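Local coordinates for polysaccharide deacetylase-like protein (Bacillus anthracis, PDB 4V33) that is a putative polysaccharide deacetylase that binds a zinc ion and is required for osmotic stability and maintenance of cell shape, at residues V144-Y149 with F320-K325; H216-L221 with G257-Q262; L185-W190 with T231-V236; T275-E280 with D307-A312; M174-L177 with G181-L184. One frame throughout, in Å; residues are numbered along the deposited sequence.

Contacts 1, 2, 3 and 5 all reach one curled parallel sheet, the barrel of the deacetylase domain, whereas contact 4 joins two outlying helices. Along the chain, contact 1 closes a long loop that contains the other four; contact 5 comes first within it, contacts 2 and 3 alternate their segments, and contact 4 follows. Contacts 1 and 3, about 11 Å apart between centres, meet through Phe320, Phe187 and Trp190. Contact 2, also about 11 Å from contact 3, touches contact 5 where Leu221 packs on Met174. Contacts 4 and 5 are about 35 Å apart between centres. The barrel is thus tied together from core strands to outer helices, with the zinc ion near contacts 1 and 3.

Contact 1 (V144-Y149 with F320-K325); sequences VPVLMY and FATTTK
Met148 and Thr324 make the closer of two apolar touches between strands 146-149 and 320-326. The end of the methionine makes the touch: SD lies 3.8 Å from the methyl CG2 of Thr324, and CE is 4.1 Å from that same carbon. CG of Met148 stands anti to the backbone N (chi1 176°), which carries the chain straight out toward the other strand before it bends at chi3. Two residues back on each strand, the second pair repeats the step, with Val146 CG1 4.2 Å from Thr322 CG2. The touching residues are every second one on each strand, although Thr324 reaches Met148 from the side with its methyl.

No hydrogen bond crosses here, and the spacing explains why. CA of Val146 and CA of Thr322 are 8.6 Å apart, because strand 341-345 runs between the two and pairs with both; its Arg343 packs against Val146, Met148 and Thr322.

The polar groups find partners other than across the contact. Thr323 OG1 accepts from Lys325 N at 3.0 Å, an ST turn, and also bonds to Met341 O. Thr322 OG1 has a weak hydrogen bond to Tyr233 OH.

With the Met148 side chain about 7 Å from the zinc ion, this meeting of second-neighbour strands across a curled parallel sheet belongs to the interior of the distorted beta/alpha barrel of polysaccharide deacetylases.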
# COMPACT_ATOMS: atom_id res chain seq x y z
N VAL A 144 -5.68 -2.02 -2.72
CA VAL A 144 -4.62 -1.02 -2.76
C VAL A 144 -4.33 -0.68 -4.22
O VAL A 144 -3.67 -1.45 -4.91
CB VAL A 144 -3.33 -1.56 -2.12
CG1 VAL A 144 -2.25 -0.50 -2.13
CG2 VAL A 144 -3.59 -2.02 -0.67
N PRO A 145 -4.84 0.47 -4.69
CA PRO A 145 -4.46 0.89 -6.04
C PRO A 145 -3.01 1.34 -6.06
O PRO A 145 -2.56 2.07 -5.17
CB PRO A 145 -5.40 2.06 -6.35
CG PRO A 145 -5.94 2.51 -5.01
CD PRO A 145 -5.84 1.35 -4.07
N VAL A 146 -2.29 0.90 -7.09
CA VAL A 146 -0.90 1.27 -7.29
C VAL A 146 -0.84 2.02 -8.62
O VAL A 146 -0.90 1.42 -9.69
CB VAL A 146 0.01 0.03 -7.30
CG1 VAL A 146 1.47 0.44 -7.48
CG2 VAL A 146 -0.17 -0.76 -6.00
N LEU A 147 -0.76 3.35 -8.53
CA LEU A 147 -0.78 4.20 -9.73
C LEU A 147 0.55 4.15 -10.47
O LEU A 147 1.62 4.13 -9.85
CB LEU A 147 -1.05 5.64 -9.33
CG LEU A 147 -2.43 5.92 -8.72
CD1 LEU A 147 -2.46 7.29 -8.04
CD2 LEU A 147 -3.48 5.87 -9.83
N MET A 148 0.48 4.16 -11.80
CA MET A 148 1.67 4.18 -12.63
C MET A 148 1.71 5.44 -13.50
O MET A 148 0.87 5.61 -14.41
CB MET A 148 1.72 2.95 -13.52
CG MET A 148 2.91 2.97 -14.49
SD MET A 148 3.02 1.50 -15.51
CE MET A 148 1.40 1.54 -16.29
N TYR A 149 2.67 6.31 -13.20
CA TYR A 149 2.98 7.47 -14.03
C TYR A 149 4.31 7.27 -14.74
O TYR A 149 5.12 6.42 -14.34
CB TYR A 149 3.10 8.71 -13.16
CG TYR A 149 1.81 9.20 -12.56
CD1 TYR A 149 0.97 10.06 -13.27
CD2 TYR A 149 1.42 8.82 -11.28
CE1 TYR A 149 -0.20 10.53 -12.74
CE2 TYR A 149 0.23 9.28 -10.73
CZ TYR A 149 -0.57 10.14 -11.46
OH TYR A 149 -1.74 10.58 -10.90
N PHE A 320 9.27 -6.81 -3.56
CA PHE A 320 8.08 -6.31 -4.27
C PHE A 320 8.41 -6.10 -5.73
O PHE A 320 9.49 -5.61 -6.07
CB PHE A 320 7.60 -4.97 -3.68
CG PHE A 320 7.26 -5.05 -2.23
CD1 PHE A 320 6.02 -5.51 -1.83
CD2 PHE A 320 8.18 -4.68 -1.27
CE1 PHE A 320 5.71 -5.60 -0.48
CE2 PHE A 320 7.88 -4.77 0.08
CZ PHE A 320 6.64 -5.23 0.48
N ALA A 321 7.48 -6.46 -6.61
CA ALA A 321 7.64 -6.20 -8.03
C ALA A 321 6.29 -5.89 -8.65
O ALA A 321 5.31 -6.59 -8.38
CB ALA A 321 8.29 -7.40 -8.73
N THR A 322 6.24 -4.81 -9.42
CA THR A 322 5.00 -4.39 -10.07
C THR A 322 5.02 -4.65 -11.57
O THR A 322 6.05 -4.53 -12.24
CB THR A 322 4.71 -2.89 -9.84
OG1 THR A 322 5.90 -2.13 -10.08
CG2 THR A 322 4.22 -2.64 -8.42
N THR A 323 3.85 -5.01 -12.08
CA THR A 323 3.65 -5.29 -13.50
C THR A 323 2.89 -4.14 -14.14
O THR A 323 2.71 -3.09 -13.52
CB THR A 323 2.82 -6.59 -13.68
OG1 THR A 323 1.46 -6.35 -13.31
CG2 THR A 323 3.39 -7.72 -12.82
N THR A 324 2.46 -4.32 -15.38
CA THR A 324 1.54 -3.35 -15.97
C THR A 324 0.15 -3.94 -16.21
O THR A 324 -0.65 -3.37 -16.95
CB THR A 324 2.08 -2.74 -17.29
OG1 THR A 324 2.30 -3.78 -18.25
CG2 THR A 324 3.38 -2.00 -17.03
N LYS A 325 -0.13 -5.08 -15.58
CA LYS A 325 -1.47 -5.65 -15.67
C LYS A 325 -2.43 -4.70 -14.96
O LYS A 325 -2.14 -4.24 -13.86
CB LYS A 325 -1.51 -7.04 -15.02
CG LYS A 325 -2.83 -7.76 -15.20
CD LYS A 325 -2.74 -9.21 -14.72
CE LYS A 325 -4.09 -9.90 -14.79
NZ LYS A 325 -4.00 -11.34 -14.42

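Contact 2 (H216-L221 with G257-Q262)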
# COMPACT_ATOMS: atom_id res chain seq x y z
N HIS A 216 8.07 18.66 -6.98
CA HIS A 216 7.69 20.01 -6.61
C HIS A 216 6.19 20.15 -6.33
O HIS A 216 5.79 20.88 -5.42
CB HIS A 216 8.13 21.00 -7.69
CG HIS A 216 9.61 21.09 -7.84
ND1 HIS A 216 10.23 21.40 -9.03
CD2 HIS A 216 10.61 20.92 -6.93
CE1 HIS A 216 11.54 21.40 -8.86
NE2 HIS A 216 11.80 21.12 -7.60
N VAL A 217 5.36 19.45 -7.10
CA VAL A 217 3.92 19.46 -6.87
C VAL A 217 3.60 18.83 -5.52
O VAL A 217 2.78 19.35 -4.75
CB VAL A 217 3.17 18.72 -7.99
CG1 VAL A 217 1.74 18.39 -7.57
CG2 VAL A 217 3.18 19.54 -9.29
N LEU A 218 4.24 17.71 -5.22
CA LEU A 218 4.03 17.06 -3.93
C LEU A 218 4.50 17.93 -2.75
O LEU A 218 3.85 17.96 -1.70
CB LEU A 218 4.67 15.67 -3.92
CG LEU A 218 4.02 14.66 -4.87
CD1 LEU A 218 4.81 13.34 -4.85
CD2 LEU A 218 2.55 14.44 -4.50
N GLN A 219 5.62 18.63 -2.92
CA GLN A 219 6.08 19.57 -1.89
C GLN A 219 5.06 20.68 -1.65
O GLN A 219 4.83 21.09 -0.51
CB GLN A 219 7.41 20.21 -2.29
CG GLN A 219 8.60 19.29 -2.20
CD GLN A 219 9.88 20.01 -2.55
OE1 GLN A 219 10.03 20.51 -3.66
NE2 GLN A 219 10.80 20.08 -1.60
N LYS A 220 4.45 21.16 -2.73
CA LYS A 220 3.45 22.21 -2.62
C LYS A 220 2.22 21.74 -1.85
O LYS A 220 1.73 22.43 -0.96
CB LYS A 220 3.04 22.70 -4.02
CG LYS A 220 1.92 23.73 -4.00
CD LYS A 220 1.47 24.08 -5.41
CE LYS A 220 0.26 25.01 -5.37
NZ LYS A 220 -0.23 25.34 -6.74
N LEU A 221 1.73 20.55 -2.19
CA LEU A 221 0.50 20.04 -1.59
C LEU A 221 0.70 19.58 -0.16
O LEU A 221 -0.25 19.54 0.63
CB LEU A 221 -0.08 18.90 -2.44
CG LEU A 221 -0.59 19.34 -3.82
CD1 LEU A 221 -1.09 18.15 -4.63
CD2 LEU A 221 -1.68 20.38 -3.68
N GLY A 257 11.97 13.21 2.44
CA GLY A 257 11.06 12.25 3.03
C GLY A 257 9.92 11.87 2.11
O GLY A 257 9.09 11.03 2.47
N ILE A 258 9.86 12.48 0.93
CA ILE A 258 8.75 12.23 0.02
C ILE A 258 8.98 10.99 -0.85
O ILE A 258 8.09 10.18 -1.02
CB ILE A 258 8.44 13.47 -0.87
CG1 ILE A 258 7.96 14.63 0.02
CG2 ILE A 258 7.37 13.14 -1.92
CD1 ILE A 258 7.74 15.93 -0.74
N PHE A 259 10.19 10.83 -1.38
CA PHE A 259 10.41 9.73 -2.31
C PHE A 259 11.10 8.51 -1.75
O PHE A 259 12.05 8.60 -0.97
CB PHE A 259 11.16 10.22 -3.55
CG PHE A 259 10.26 10.81 -4.59
CD1 PHE A 259 9.91 12.15 -4.53
CD2 PHE A 259 9.74 10.03 -5.62
CE1 PHE A 259 9.06 12.70 -5.48
CE2 PHE A 259 8.88 10.57 -6.56
CZ PHE A 259 8.56 11.92 -6.49
N SER A 260 10.59 7.36 -2.17
CA SER A 260 11.27 6.08 -2.00
C SER A 260 11.86 5.74 -3.37
O SER A 260 11.13 5.62 -4.35
CB SER A 260 10.27 5.02 -1.60
OG SER A 260 10.88 3.74 -1.52
N MET A 261 13.18 5.61 -3.44
CA MET A 261 13.87 5.41 -4.72
C MET A 261 14.15 3.93 -4.90
O MET A 261 14.93 3.34 -4.16
CB MET A 261 15.16 6.23 -4.75
CG MET A 261 15.85 6.30 -6.11
SD MET A 261 14.94 7.31 -7.31
CE MET A 261 14.42 8.61 -6.23
N GLN A 262 13.48 3.34 -5.88
CA GLN A 262 13.53 1.90 -6.08
C GLN A 262 14.00 1.59 -7.50
O GLN A 262 14.37 2.50 -8.24
CB GLN A 262 12.14 1.30 -5.77
CG GLN A 262 11.66 1.62 -4.34
CD GLN A 262 12.57 1.02 -3.28
OE1 GLN A 262 13.11 -0.08 -3.47
NE2 GLN A 262 12.77 1.74 -2.18
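Leu218 of helix 211-221 packs on Ile258 and Phe259 at the start of strand 259-263, a helix-on-sheet contact in the outer layer of the beta/alpha barrel. The helix leads, by a loop, into strand 230-234, the parallel sheet neighbour of 259-263.

All the contact across the segments is apolar. One methyl of Leu218, CD1, serves both partners: it is 3.9 Å from Ile258 CG2 and 4.3 Å from CZ of Phe259, whose ring it meets obliquely. Ile258 divides its two branches between successive helix residues. CG2, anti to the backbone N, faces Leu218, while CG1, anti to the carbonyl carbon (chi1 -64°), sends CD1 to within 3.8 Å of Gln219 CG. The aliphatic part of Gln219 thus crosses the end of the isoleucine at about a right angle. The other methyl of Leu218, CD2, packs on Met174 of helix 167-179.

Backbone shape sets the strand up for this. Gly257, with phi 84°, is the first residue to leave the helical geometry of helix 247-255, and the chain turns there into Ile258.

Polar contacts lie further along the strand. Gln262 OE1 bonds to the backbone N of Ile297 and of Ala298, and Ser260 OG to Glu188 OE2; within the strand, Gln262 NE2 donates to Ser260 OG over 2.8 Å, with OG tilted 18° from the amide plane.

Contact 3 (L185-W190 with T231-V236); sequences LTFERW and TEYMIV
Thr186 and Thr231 bring the backbones nearest each other, their CA atoms 6.1 Å apart, where the loop leaving strand 183-185 folds over the start of strand 230-234 in the beta/alpha barrel. Just past Thr186 the loop winds into a short 3-10 segment: Arg189 N bonds back to Thr186 O and Trp190 N to Phe187 O. No direct hydrogen bond joins the loop to the strand.

Two waters make that connection through one hydroxyl. Thr231 OG1 is 2.8 Å from each of them. One also lies 2.8 Å from Leu185 O; the other accepts from Phe187 N at 2.9 Å. A single buried threonine oxygen is thereby tied, through water, to a carbonyl and an amide two residues apart in the loop.

Around this the side chains pack closely. The methyl CG2 of Thr186 sits 3.8 Å from Thr231 OG1. Phe187 comes obliquely to the phenol end of Tyr233, CE2 being 3.4 Å from Tyr233 OH, and the two side chains cross at about a right angle. Phe187 is itself stacked on Phe320, so the loop's aromatic group reaches strand 320-326 too. The loop is held in shape by Thr186 OG1, which donates 2.6 Å to Glu188 OE1 nearly along the C-O axis. Thr231 turns its CG2 anti to its backbone N (OG1 chi1 -62°), which sets this methyl 3.9 Å above the Tyr233 ring plane, over the centre.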
# COMPACT_ATOMS: atom_id res chain seq x y z
N LEU A 185 1.32 5.85 0.40
CA LEU A 185 2.30 4.95 1.00
C LEU A 185 3.41 4.61 0.02
O LEU A 185 3.26 4.78 -1.19
CB LEU A 185 1.64 3.64 1.44
CG LEU A 185 0.57 3.73 2.52
CD1 LEU A 185 -0.03 2.35 2.76
CD2 LEU A 185 1.15 4.30 3.82
N THR A 186 4.51 4.12 0.57
CA THR A 186 5.58 3.50 -0.22
C THR A 186 5.83 2.12 0.37
O THR A 186 5.27 1.78 1.41
CB THR A 186 6.88 4.34 -0.19
OG1 THR A 186 7.29 4.58 1.16
CG2 THR A 186 6.65 5.68 -0.89
N PHE A 187 6.67 1.30 -0.26
CA PHE A 187 6.78 -0.10 0.14
C PHE A 187 7.41 -0.33 1.52
O PHE A 187 7.24 -1.39 2.11
CB PHE A 187 7.45 -0.94 -0.96
CG PHE A 187 6.57 -1.14 -2.15
CD1 PHE A 187 5.50 -2.02 -2.09
CD2 PHE A 187 6.77 -0.39 -3.31
CE1 PHE A 187 4.66 -2.18 -3.17
CE2 PHE A 187 5.92 -0.55 -4.40
CZ PHE A 187 4.86 -1.45 -4.33
N GLU A 188 8.11 0.68 2.03
CA GLU A 188 8.60 0.63 3.41
C GLU A 188 7.45 0.52 4.42
O GLU A 188 7.66 0.09 5.56
CB GLU A 188 9.44 1.86 3.73
CG GLU A 188 10.71 1.97 2.91
CD GLU A 188 10.50 2.66 1.57
OE1 GLU A 188 9.34 2.97 1.21
OE2 GLU A 188 11.52 2.92 0.90
N ARG A 189 6.25 0.91 4.01
CA ARG A 189 5.07 0.82 4.87
C ARG A 189 4.06 -0.18 4.35
O ARG A 189 2.86 -0.02 4.57
CB ARG A 189 4.41 2.19 5.02
CG ARG A 189 5.21 3.16 5.88
CD ARG A 189 4.40 4.44 6.07
NE ARG A 189 3.25 4.23 6.95
CZ ARG A 189 2.31 5.14 7.17
NH1 ARG A 189 2.37 6.32 6.57
NH2 ARG A 189 1.31 4.88 8.00
N TRP A 190 4.54 -1.22 3.66
CA TRP A 190 3.63 -2.26 3.17
C TRP A 190 2.81 -2.86 4.32
O TRP A 190 1.63 -3.18 4.16
CB TRP A 190 4.40 -3.38 2.45
CG TRP A 190 3.45 -4.36 1.85
CD1 TRP A 190 3.25 -5.66 2.24
CD2 TRP A 190 2.55 -4.12 0.77
NE1 TRP A 190 2.27 -6.23 1.46
CE2 TRP A 190 1.83 -5.31 0.55
CE3 TRP A 190 2.28 -3.00 -0.03
CZ2 TRP A 190 0.86 -5.42 -0.44
CZ3 TRP A 190 1.32 -3.11 -1.01
CH2 TRP A 190 0.62 -4.31 -1.21
N THR A 231 6.87 6.48 -4.98
CA THR A 231 7.97 5.60 -5.37
C THR A 231 8.45 5.97 -6.77
O THR A 231 7.65 6.14 -7.69
CB THR A 231 7.51 4.14 -5.40
OG1 THR A 231 7.10 3.75 -4.08
CG2 THR A 231 8.62 3.21 -5.88
N GLU A 232 9.77 6.10 -6.93
CA GLU A 232 10.36 6.31 -8.24
C GLU A 232 11.12 5.05 -8.59
O GLU A 232 11.98 4.63 -7.82
CB GLU A 232 11.34 7.49 -8.19
CG GLU A 232 12.11 7.70 -9.50
CD GLU A 232 11.22 8.25 -10.59
OE1 GLU A 232 10.69 9.37 -10.40
OE2 GLU A 232 11.04 7.55 -11.62
N TYR A 233 10.80 4.44 -9.72
CA TYR A 233 11.54 3.27 -10.18
C TYR A 233 12.58 3.74 -11.19
O TYR A 233 12.26 4.05 -12.33
CB TYR A 233 10.61 2.27 -10.83
CG TYR A 233 9.58 1.59 -9.94
CD1 TYR A 233 9.95 0.62 -9.01
CD2 TYR A 233 8.22 1.87 -10.09
CE1 TYR A 233 9.00 -0.04 -8.23
CE2 TYR A 233 7.26 1.22 -9.32
CZ TYR A 233 7.66 0.26 -8.41
OH TYR A 233 6.71 -0.40 -7.67
N MET A 234 13.84 3.79 -10.75
CA MET A 234 14.92 4.40 -11.52
C MET A 234 15.61 3.40 -12.43
O MET A 234 16.00 2.31 -11.98
CB MET A 234 15.95 4.96 -10.53
CG MET A 234 17.13 5.67 -11.17
SD MET A 234 16.67 7.34 -11.64
CE MET A 234 17.44 7.46 -13.26
N ILE A 235 15.77 3.75 -13.71
CA ILE A 235 16.67 2.99 -14.58
C ILE A 235 18.07 3.33 -14.10
O ILE A 235 18.54 4.44 -14.30
CB ILE A 235 16.48 3.35 -16.06
CG1 ILE A 235 15.08 2.94 -16.52
CG2 ILE A 235 17.54 2.64 -16.93
CD1 ILE A 235 14.67 3.57 -17.86
N VAL A 236 18.73 2.39 -13.41
CA VAL A 236 19.86 2.77 -12.57
C VAL A 236 21.05 3.30 -13.38
O VAL A 236 21.73 4.24 -12.96
CB VAL A 236 20.25 1.63 -11.61
CG1 VAL A 236 21.43 2.03 -10.74
CG2 VAL A 236 19.04 1.26 -10.73
O HOH W 1 4.45 4.44 -3.75
O HOH W 2 8.57 2.13 -2.30

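Contact 4 (T275-E280 with D307-A312); sequences TNYEEE and DDKVVA
Val310 N donates to Asp307 OD1 over 2.9 Å, an almost straight bond at 163°. Asp307 is the N-cap of helix 308-315, so the carboxylate closes the helix start and fixes the first turn that Tyr277 then packs against.

Across the contact the tyrosine does all the touching. Its OH lies 4.1 Å from Val310 CG2, and its ring carbon CE2 is 4.0 Å from Lys309 CE, which comes in obliquely. Lys309 gets there by a bend at chi2 (76°), which folds its aliphatic chain back past the phenol while NZ goes on to a salt bridge with Glu313. The hydroxyl of Tyr277 is hydrogen-bonded to Leu271 O, so this polar group has a partner although its neighbours across the contact are hydrocarbon.

The other helix starts differently. Asn276 holds the N-cap position of helix 277-292 without a capping bond; its ND2 reaches 3.2 Å to Glu279 OE1, from above the carboxylate plane.

Two helices therefore meet by their first turns, a tyrosine of one laid against a valine and a lysine stem of the other: with the side chain of Val310 about 14 Å from the zinc ion, this is helix-to-helix packing among the outer helices of the beta/alpha barrel.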
# COMPACT_ATOMS: atom_id res chain seq x y z
N THR A 275 19.84 -12.75 -20.10
CA THR A 275 20.43 -13.78 -19.24
C THR A 275 21.25 -13.18 -18.10
O THR A 275 21.63 -13.90 -17.17
CB THR A 275 21.36 -14.74 -20.02
OG1 THR A 275 22.49 -14.02 -20.51
CG2 THR A 275 20.63 -15.41 -21.18
N ASN A 276 21.54 -11.89 -18.17
CA ASN A 276 22.38 -11.25 -17.16
C ASN A 276 21.57 -10.74 -15.97
O ASN A 276 21.52 -9.53 -15.69
CB ASN A 276 23.31 -10.18 -17.76
CG ASN A 276 22.55 -9.05 -18.45
OD1 ASN A 276 21.49 -9.26 -19.04
ND2 ASN A 276 23.10 -7.85 -18.36
N TYR A 277 20.95 -11.67 -15.26
CA TYR A 277 20.05 -11.30 -14.18
C TYR A 277 20.78 -10.64 -13.01
O TYR A 277 20.25 -9.72 -12.40
CB TYR A 277 19.21 -12.51 -13.73
CG TYR A 277 18.18 -12.92 -14.77
CD1 TYR A 277 17.10 -12.09 -15.05
CD2 TYR A 277 18.30 -14.11 -15.48
CE1 TYR A 277 16.16 -12.44 -16.00
CE2 TYR A 277 17.35 -14.47 -16.45
CZ TYR A 277 16.28 -13.62 -16.70
OH TYR A 277 15.32 -13.94 -17.65
N GLU A 278 22.00 -11.09 -12.70
CA GLU A 278 22.73 -10.46 -11.61
C GLU A 278 22.99 -8.99 -11.94
O GLU A 278 22.77 -8.10 -11.11
CB GLU A 278 24.04 -11.19 -11.29
CG GLU A 278 23.81 -12.53 -10.63
CD GLU A 278 25.06 -13.08 -9.96
OE1 GLU A 278 25.99 -12.29 -9.69
OE2 GLU A 278 25.09 -14.30 -9.72
N GLU A 279 23.44 -8.71 -13.16
CA GLU A 279 23.70 -7.34 -13.55
C GLU A 279 22.43 -6.48 -13.55
O GLU A 279 22.42 -5.36 -13.04
CB GLU A 279 24.38 -7.27 -14.92
CG GLU A 279 24.72 -5.85 -15.33
CD GLU A 279 25.57 -5.78 -16.58
OE1 GLU A 279 25.86 -6.84 -17.18
OE2 GLU A 279 25.94 -4.64 -16.95
N GLU A 280 21.34 -7.01 -14.11
CA GLU A 280 20.13 -6.21 -14.29
C GLU A 280 19.30 -6.04 -13.02
O GLU A 280 18.63 -5.02 -12.84
CB GLU A 280 19.25 -6.80 -15.39
CG GLU A 280 19.80 -6.56 -16.79
CD GLU A 280 19.74 -5.09 -17.23
OE1 GLU A 280 19.04 -4.26 -16.60
OE2 GLU A 280 20.40 -4.77 -18.24
N ASP A 307 7.46 -13.47 -16.54
CA ASP A 307 7.03 -14.85 -16.58
C ASP A 307 7.55 -15.53 -15.31
O ASP A 307 8.17 -14.86 -14.47
CB ASP A 307 7.50 -15.56 -17.86
CG ASP A 307 9.01 -15.52 -18.05
OD1 ASP A 307 9.76 -15.46 -17.05
OD2 ASP A 307 9.47 -15.59 -19.21
N ASP A 308 7.30 -16.82 -15.15
CA ASP A 308 7.69 -17.50 -13.92
C ASP A 308 9.20 -17.46 -13.68
O ASP A 308 9.65 -17.33 -12.54
CB ASP A 308 7.21 -18.96 -13.92
CG ASP A 308 5.71 -19.07 -13.71
OD1 ASP A 308 5.07 -18.07 -13.31
OD2 ASP A 308 5.16 -20.18 -13.93
N LYS A 309 9.97 -17.56 -14.76
CA LYS A 309 11.43 -17.49 -14.66
C LYS A 309 11.87 -16.13 -14.13
O LYS A 309 12.74 -16.05 -13.25
CB LYS A 309 12.07 -17.75 -16.03
CG LYS A 309 13.55 -17.39 -16.10
CD LYS A 309 14.41 -18.42 -15.41
CE LYS A 309 15.89 -18.02 -15.43
NZ LYS A 309 16.69 -18.86 -14.49
N VAL A 310 11.28 -15.07 -14.66
CA VAL A 310 11.61 -13.71 -14.22
C VAL A 310 11.21 -13.49 -12.76
O VAL A 310 11.97 -12.88 -12.01
CB VAL A 310 10.96 -12.64 -15.12
CG1 VAL A 310 11.14 -11.23 -14.55
CG2 VAL A 310 11.56 -12.72 -16.52
N VAL A 311 10.04 -13.99 -12.37
CA VAL A 311 9.62 -13.88 -10.97
C VAL A 311 10.61 -14.58 -10.05
O VAL A 311 11.00 -14.03 -9.02
CB VAL A 311 8.20 -14.46 -10.73
CG1 VAL A 311 7.87 -14.50 -9.24
CG2 VAL A 311 7.16 -13.63 -11.45
N ALA A 312 11.04 -15.78 -10.43
CA ALA A 312 11.98 -16.51 -9.60
C ALA A 312 13.33 -15.79 -9.46
O ALA A 312 13.93 -15.81 -8.38
CB ALA A 312 12.18 -17.91 -10.13

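Contact 5 (M174-L177 with G181-L184). With ACT (acetate ion), chain E; EDO (1,2-ethanediol), chain G.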
# COMPACT_ATOMS: atom_id res chain seq x y z
N MET A 174 -3.36 14.64 -7.64
CA MET A 174 -2.86 14.57 -6.27
C MET A 174 -3.76 15.35 -5.31
O MET A 174 -3.97 14.93 -4.17
CB MET A 174 -1.42 15.06 -6.19
CG MET A 174 -0.43 14.22 -6.98
SD MET A 174 -0.29 12.48 -6.44
CE MET A 174 -1.31 11.65 -7.65
N LYS A 175 -4.32 16.46 -5.78
CA LYS A 175 -5.23 17.23 -4.95
C LYS A 175 -6.49 16.42 -4.66
O LYS A 175 -7.06 16.52 -3.57
CB LYS A 175 -5.60 18.56 -5.64
CG LYS A 175 -6.50 19.46 -4.80
CD LYS A 175 -6.75 20.78 -5.49
CE LYS A 175 -7.50 21.77 -4.59
NZ LYS A 175 -8.90 21.36 -4.33
N TYR A 176 -6.91 15.61 -5.63
CA TYR A 176 -8.04 14.71 -5.39
C TYR A 176 -7.72 13.75 -4.24
O TYR A 176 -8.56 13.53 -3.36
CB TYR A 176 -8.44 13.95 -6.66
CG TYR A 176 -9.63 13.04 -6.43
CD1 TYR A 176 -9.45 11.74 -5.99
CD2 TYR A 176 -10.93 13.49 -6.62
CE1 TYR A 176 -10.53 10.90 -5.75
CE2 TYR A 176 -12.02 12.66 -6.38
CZ TYR A 176 -11.80 11.36 -5.95
OH TYR A 176 -12.87 10.53 -5.71
N LEU A 177 -6.51 13.19 -4.24
CA LEU A 177 -6.11 12.30 -3.15
C LEU A 177 -6.13 13.05 -1.81
O LEU A 177 -6.61 12.52 -0.79
CB LEU A 177 -4.72 11.72 -3.43
CG LEU A 177 -4.61 10.89 -4.70
CD1 LEU A 177 -3.21 10.29 -4.81
CD2 LEU A 177 -5.65 9.79 -4.70
N GLY A 181 -9.06 12.03 1.48
CA GLY A 181 -8.62 11.25 2.62
C GLY A 181 -7.81 10.01 2.30
O GLY A 181 -7.76 9.09 3.10
N TYR A 182 -7.18 9.98 1.13
CA TYR A 182 -6.28 8.88 0.79
C TYR A 182 -5.00 8.96 1.62
O TYR A 182 -4.54 10.05 1.96
CB TYR A 182 -5.96 8.90 -0.71
CG TYR A 182 -7.10 8.41 -1.56
CD1 TYR A 182 -8.16 9.26 -1.88
CD2 TYR A 182 -7.14 7.10 -2.02
CE1 TYR A 182 -9.23 8.80 -2.64
CE2 TYR A 182 -8.20 6.64 -2.78
CZ TYR A 182 -9.24 7.50 -3.08
OH TYR A 182 -10.30 7.04 -3.84
N THR A 183 -4.43 7.80 1.93
CA THR A 183 -3.14 7.75 2.60
C THR A 183 -2.10 7.24 1.62
O THR A 183 -2.11 6.07 1.21
CB THR A 183 -3.17 6.82 3.84
OG1 THR A 183 -4.23 7.21 4.72
CG2 THR A 183 -1.84 6.88 4.59
N LEU A 184 -1.21 8.13 1.21
CA LEU A 184 -0.15 7.76 0.27
C LEU A 184 0.92 6.96 1.01
O LEU A 184 1.34 7.33 2.11
CB LEU A 184 0.45 9.00 -0.40
CG LEU A 184 -0.35 9.60 -1.57
CD1 LEU A 184 -1.73 10.13 -1.17
CD2 LEU A 184 0.46 10.71 -2.24
C ACT E . -13.14 8.42 -2.93
O ACT E . -12.33 8.56 -3.87
OXT ACT E . -12.81 7.59 -2.06
CH3 ACT E . -14.42 9.19 -2.85
C1 EDO G . -2.35 11.79 3.92
O1 EDO G . -1.29 12.26 4.76
C2 EDO G . -1.80 11.47 2.53
O2 EDO G . -0.79 10.47 2.62
O HOH W 3 -5.54 12.59 1.91
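Leu177 and Tyr182 can meet because Gly181 between them takes a positive phi (75°) and turns the chain back as helix 167-179 ends. Tyr182 N then bonds to Leu177 O at 3.2 Å, five residues back, consistent with a Schellman-type helix end. A water also bridges Leu177 O and Tyr182 O.

The Tyr182 ring offers a face to Leu177: CD2 stands 3.9 Å from the ring centroid and 20° off its normal, a CH-pi contact. Another of its ring carbons, CE1, is 4.0 Å from CE1 of Tyr176, and the two hydroxyls both donate to one oxygen, O, of a bound acetate, at 2.7 Å from Tyr176 OH and 2.5 Å from Tyr182 OH. Tyr176 CG is anti to its backbone N (chi1 -179°), which brings its ring round to the same acetate.

Thr183 pairs its backbone with Lys198 and Ile200. Leu184 comes back to the helix, CD1 to Leu177 CD1 at 3.9 Å, and its N donates 2.8 Å to O2 of a bound ethanediol.

Lys198 NZ also bonds to the acetate, which probably came from the crystallisation liquor; two phenols and an amine converging there imply a surface spot suited to a small anion, beside a seam of leucine packing and backbone bonds.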